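Local coordinates for protein porin (Rhodobacter blasticus, PDB 3PRN) that forms channels, as a homotrimer in the outer membrane, that let small hydrophilic solutes up to about 0.6 kDa diffuse passively, at residues 144-149 / 162-167. The protein carries 1 engineered substitution. Numbering follows the deposited sequence.
Sequences LYLSYV and EEFGIA
Tyr-145, Ser-147 and Val-149 pair with Ala-167, Gly-165 and Glu-163 as three antiparallel hydrogen-bonded pairs, each with two backbone N-H to O bonds. Gly-165 N to Ser-147 O measures 2.8 Å, and the other five bonds are alike in length. The strand axes, 4.7 Å apart, run at 176°, which leaves the two segments almost exactly antiparallel. Leu-146 with Ile-166 and Tyr-148 with Phe-164 form the intervening non-hydrogen-bonded pairs, where CA-H...O contacts such as Tyr-148 CA to Glu-163 O (3.3 Å) fill in. Strands 142-150 and 163-171 are neighbours in the closed 16-stranded antiparallel barrel of a bacterial porin, and their outer bonds, to Val-135 and Tyr-181 for instance, continue the sheet on either side.

The alternation of residues separates two faces. The one carrying Leu-146, Tyr-148, Phe-164 and Ile-166 is largely apolar, and a bound C8E detergent molecule touches Tyr-148, consistent with a membrane-facing surface. Here Leu-146 reaches across with CD2, which approaches Phe-164 CZ to 3.4 Å, the two side chains crossing at a slant. With CG anti to the backbone N (chi1 164°), the Tyr-148 ring lies alongside Glu-162, and its CE1 meets Glu-162 CB at 3.6 Å; ring and carboxylate planes differ by 33°.

On the other face Tyr-145 and Ala-167 touch helix 88-91, consistent with this face looking into the barrel. Water 1 joins the strands there, lying 2.7 Å from Ser-147 OG and donating to Glu-163 OE1 over 2.7 Å. The second carboxylate oxygen, OE2, accepts from the backbone N of both Gly-186 and Phe-115, and Ser-147 OG is bonded to Ala-88 N, fastening this buried polar group to segments beyond the strand pair.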
ATOM      1  N   LEU A 144       8.406 -27.478  17.168  1.00 37.99           N
ATOM      2  CA  LEU A 144       7.454 -27.198  18.200  1.00 35.79           C
ATOM      3  C   LEU A 144       6.799 -25.827  17.870  1.00 34.61           C
ATOM      4  O   LEU A 144       7.577 -24.899  17.575  1.00 33.48           O
ATOM      5  CB  LEU A 144       8.149 -26.926  19.538  1.00 40.08           C
ATOM      6  CG  LEU A 144       8.225 -28.043  20.552  1.00 45.02           C
ATOM      7  CD1 LEU A 144       6.793 -28.437  20.926  1.00 45.51           C
ATOM      8  CD2 LEU A 144       9.050 -29.178  19.959  1.00 45.55           C
ATOM      9  N   TYR A 145       5.537 -25.673  18.159  1.00 32.42           N
ATOM     10  CA  TYR A 145       4.855 -24.405  17.963  1.00 30.84           C
ATOM     11  C   TYR A 145       3.943 -24.092  19.131  1.00 30.85           C
ATOM     12  O   TYR A 145       3.157 -24.950  19.541  1.00 30.34           O
ATOM     13  CB  TYR A 145       3.993 -24.371  16.716  1.00 30.91           C
ATOM     14  CG  TYR A 145       4.551 -24.951  15.459  1.00 29.27           C
ATOM     15  CD1 TYR A 145       4.620 -26.331  15.326  1.00 30.24           C
ATOM     16  CD2 TYR A 145       5.047 -24.161  14.424  1.00 31.15           C
ATOM     17  CE1 TYR A 145       5.146 -26.890  14.180  1.00 32.17           C
ATOM     18  CE2 TYR A 145       5.591 -24.715  13.258  1.00 30.82           C
ATOM     19  CZ  TYR A 145       5.617 -26.077  13.159  1.00 33.05           C
ATOM     20  OH  TYR A 145       6.093 -26.724  12.022  1.00 36.49           O
ATOM     21  N   LEU A 146       3.957 -22.865  19.623  1.00 29.73           N
ATOM     22  CA  LEU A 146       3.081 -22.427  20.666  1.00 29.72           C
ATOM     23  C   LEU A 146       2.454 -21.085  20.269  1.00 29.19           C
ATOM     24  O   LEU A 146       3.216 -20.262  19.747  1.00 29.05           O
ATOM     25  CB  LEU A 146       3.859 -22.152  21.974  1.00 34.37           C
ATOM     26  CG  LEU A 146       4.034 -23.438  22.807  1.00 38.99           C
ATOM     27  CD1 LEU A 146       5.501 -23.648  23.075  1.00 41.20           C
ATOM     28  CD2 LEU A 146       3.237 -23.285  24.093  1.00 41.10           C
ATOM     29  N   SER A 147       1.167 -20.898  20.484  1.00 27.74           N
ATOM     30  CA  SER A 147       0.664 -19.554  20.110  1.00 26.46           C
ATOM     31  C   SER A 147      -0.384 -19.155  21.127  1.00 26.38           C
ATOM     32  O   SER A 147      -1.081 -20.029  21.687  1.00 25.56           O
ATOM     33  CB  SER A 147       0.141 -19.523  18.688  1.00 25.40           C
ATOM     34  OG  SER A 147      -0.842 -20.542  18.479  1.00 24.15           O
ATOM     35  N   TYR A 148      -0.446 -17.865  21.388  1.00 25.81           N
ATOM     36  CA  TYR A 148      -1.442 -17.303  22.313  1.00 25.46           C
ATOM     37  C   TYR A 148      -2.049 -16.074  21.646  1.00 25.61           C
ATOM     38  O   TYR A 148      -1.281 -15.167  21.214  1.00 25.00           O
ATOM     39  CB  TYR A 148      -0.716 -16.947  23.624  1.00 28.44           C
ATOM     40  CG  TYR A 148      -1.529 -16.029  24.505  1.00 36.36           C
ATOM     41  CD1 TYR A 148      -2.546 -16.518  25.322  1.00 39.92           C
ATOM     42  CD2 TYR A 148      -1.270 -14.668  24.473  1.00 40.80           C
ATOM     43  CE1 TYR A 148      -3.290 -15.633  26.117  1.00 42.77           C
ATOM     44  CE2 TYR A 148      -1.989 -13.773  25.259  1.00 43.85           C
ATOM     45  CZ  TYR A 148      -3.009 -14.283  26.059  1.00 45.44           C
ATOM     46  OH  TYR A 148      -3.723 -13.368  26.825  1.00 47.90           O
ATOM     47  N   VAL A 149      -3.352 -16.055  21.442  1.00 24.40           N
ATOM     48  CA  VAL A 149      -3.949 -14.914  20.745  1.00 24.31           C
ATOM     49  C   VAL A 149      -5.004 -14.271  21.626  1.00 24.21           C
ATOM     50  O   VAL A 149      -5.916 -14.936  22.138  1.00 23.66           O
ATOM     51  CB  VAL A 149      -4.599 -15.366  19.419  1.00 24.53           C
ATOM     52  CG1 VAL A 149      -5.265 -14.172  18.729  1.00 25.95           C
ATOM     53  CG2 VAL A 149      -3.622 -16.020  18.466  1.00 24.65           C
ATOM     54  N   GLU A 162      -9.295 -15.898  25.257  1.00 32.61           N
ATOM     55  CA  GLU A 162      -8.039 -15.957  24.500  1.00 32.27           C
ATOM     56  C   GLU A 162      -7.846 -17.368  23.962  1.00 31.11           C
ATOM     57  O   GLU A 162      -8.340 -18.304  24.578  1.00 31.33           O
ATOM     58  CB  GLU A 162      -6.856 -15.578  25.408  1.00 33.47           C
ATOM     59  CG  GLU A 162      -6.943 -14.098  25.791  1.00 34.96           C
ATOM     60  CD  GLU A 162      -7.618 -13.895  27.131  1.00 39.51           C
ATOM     61  OE1 GLU A 162      -7.707 -14.835  27.951  1.00 39.98           O
ATOM     62  OE2 GLU A 162      -8.101 -12.766  27.400  1.00 40.61           O
ATOM     63  N   GLU A 163      -7.145 -17.515  22.836  1.00 30.16           N
ATOM     64  CA  GLU A 163      -6.911 -18.805  22.239  1.00 27.56           C
ATOM     65  C   GLU A 163      -5.483 -19.254  22.536  1.00 28.46           C
ATOM     66  O   GLU A 163      -4.520 -18.516  22.320  1.00 27.32           O
ATOM     67  CB  GLU A 163      -7.116 -18.722  20.722  1.00 25.53           C
ATOM     68  CG  GLU A 163      -6.770 -20.022  20.014  1.00 23.46           C
ATOM     69  CD  GLU A 163      -6.658 -19.838  18.513  1.00 26.39           C
ATOM     70  OE1 GLU A 163      -5.526 -19.523  17.992  1.00 25.67           O
ATOM     71  OE2 GLU A 163      -7.699 -19.988  17.772  1.00 25.20           O
ATOM     72  N   PHE A 164      -5.350 -20.461  23.051  1.00 27.22           N
ATOM     73  CA  PHE A 164      -4.017 -21.016  23.318  1.00 28.02           C
ATOM     74  C   PHE A 164      -3.836 -22.285  22.503  1.00 27.06           C
ATOM     75  O   PHE A 164      -4.681 -23.190  22.522  1.00 27.14           O
ATOM     76  CB  PHE A 164      -3.809 -21.332  24.796  1.00 33.25           C
ATOM     77  CG  PHE A 164      -2.432 -21.949  25.024  1.00 40.61           C
ATOM     78  CD1 PHE A 164      -1.281 -21.160  24.901  1.00 43.35           C
ATOM     79  CD2 PHE A 164      -2.321 -23.306  25.334  1.00 43.66           C
ATOM     80  CE1 PHE A 164      -0.017 -21.734  25.080  1.00 45.07           C
ATOM     81  CE2 PHE A 164      -1.058 -23.882  25.509  1.00 45.78           C
ATOM     82  CZ  PHE A 164       0.094 -23.096  25.381  1.00 46.35           C
ATOM     83  N   GLY A 165      -2.733 -22.337  21.791  1.00 26.23           N
ATOM     84  CA  GLY A 165      -2.471 -23.465  20.903  1.00 25.91           C
ATOM     85  C   GLY A 165      -1.101 -24.073  21.114  1.00 26.24           C
ATOM     86  O   GLY A 165      -0.089 -23.375  21.309  1.00 25.76           O
ATOM     87  N   ILE A 166      -1.033 -25.385  20.858  1.00 26.88           N
ATOM     88  CA  ILE A 166       0.303 -26.021  20.863  1.00 26.46           C
ATOM     89  C   ILE A 166       0.374 -27.074  19.794  1.00 26.38           C
ATOM     90  O   ILE A 166      -0.623 -27.774  19.485  1.00 26.68           O
ATOM     91  CB  ILE A 166       0.634 -26.584  22.261  1.00 29.80           C
ATOM     92  CG1 ILE A 166       1.987 -27.310  22.212  1.00 33.40           C
ATOM     93  CG2 ILE A 166      -0.413 -27.556  22.733  1.00 30.09           C
ATOM     94  CD1 ILE A 166       2.590 -27.353  23.612  1.00 38.96           C
ATOM     95  N   ALA A 167       1.531 -27.283  19.204  1.00 25.94           N
ATOM     96  CA  ALA A 167       1.711 -28.257  18.159  1.00 27.23           C
ATOM     97  C   ALA A 167       3.160 -28.708  18.013  1.00 27.51           C
ATOM     98  O   ALA A 167       4.106 -28.025  18.351  1.00 28.31           O
ATOM     99  CB  ALA A 167       1.206 -27.717  16.790  1.00 25.39           C
TER
HETATM  100  O   HOH W   1      -3.236 -19.663  19.423  1.00 25.82           O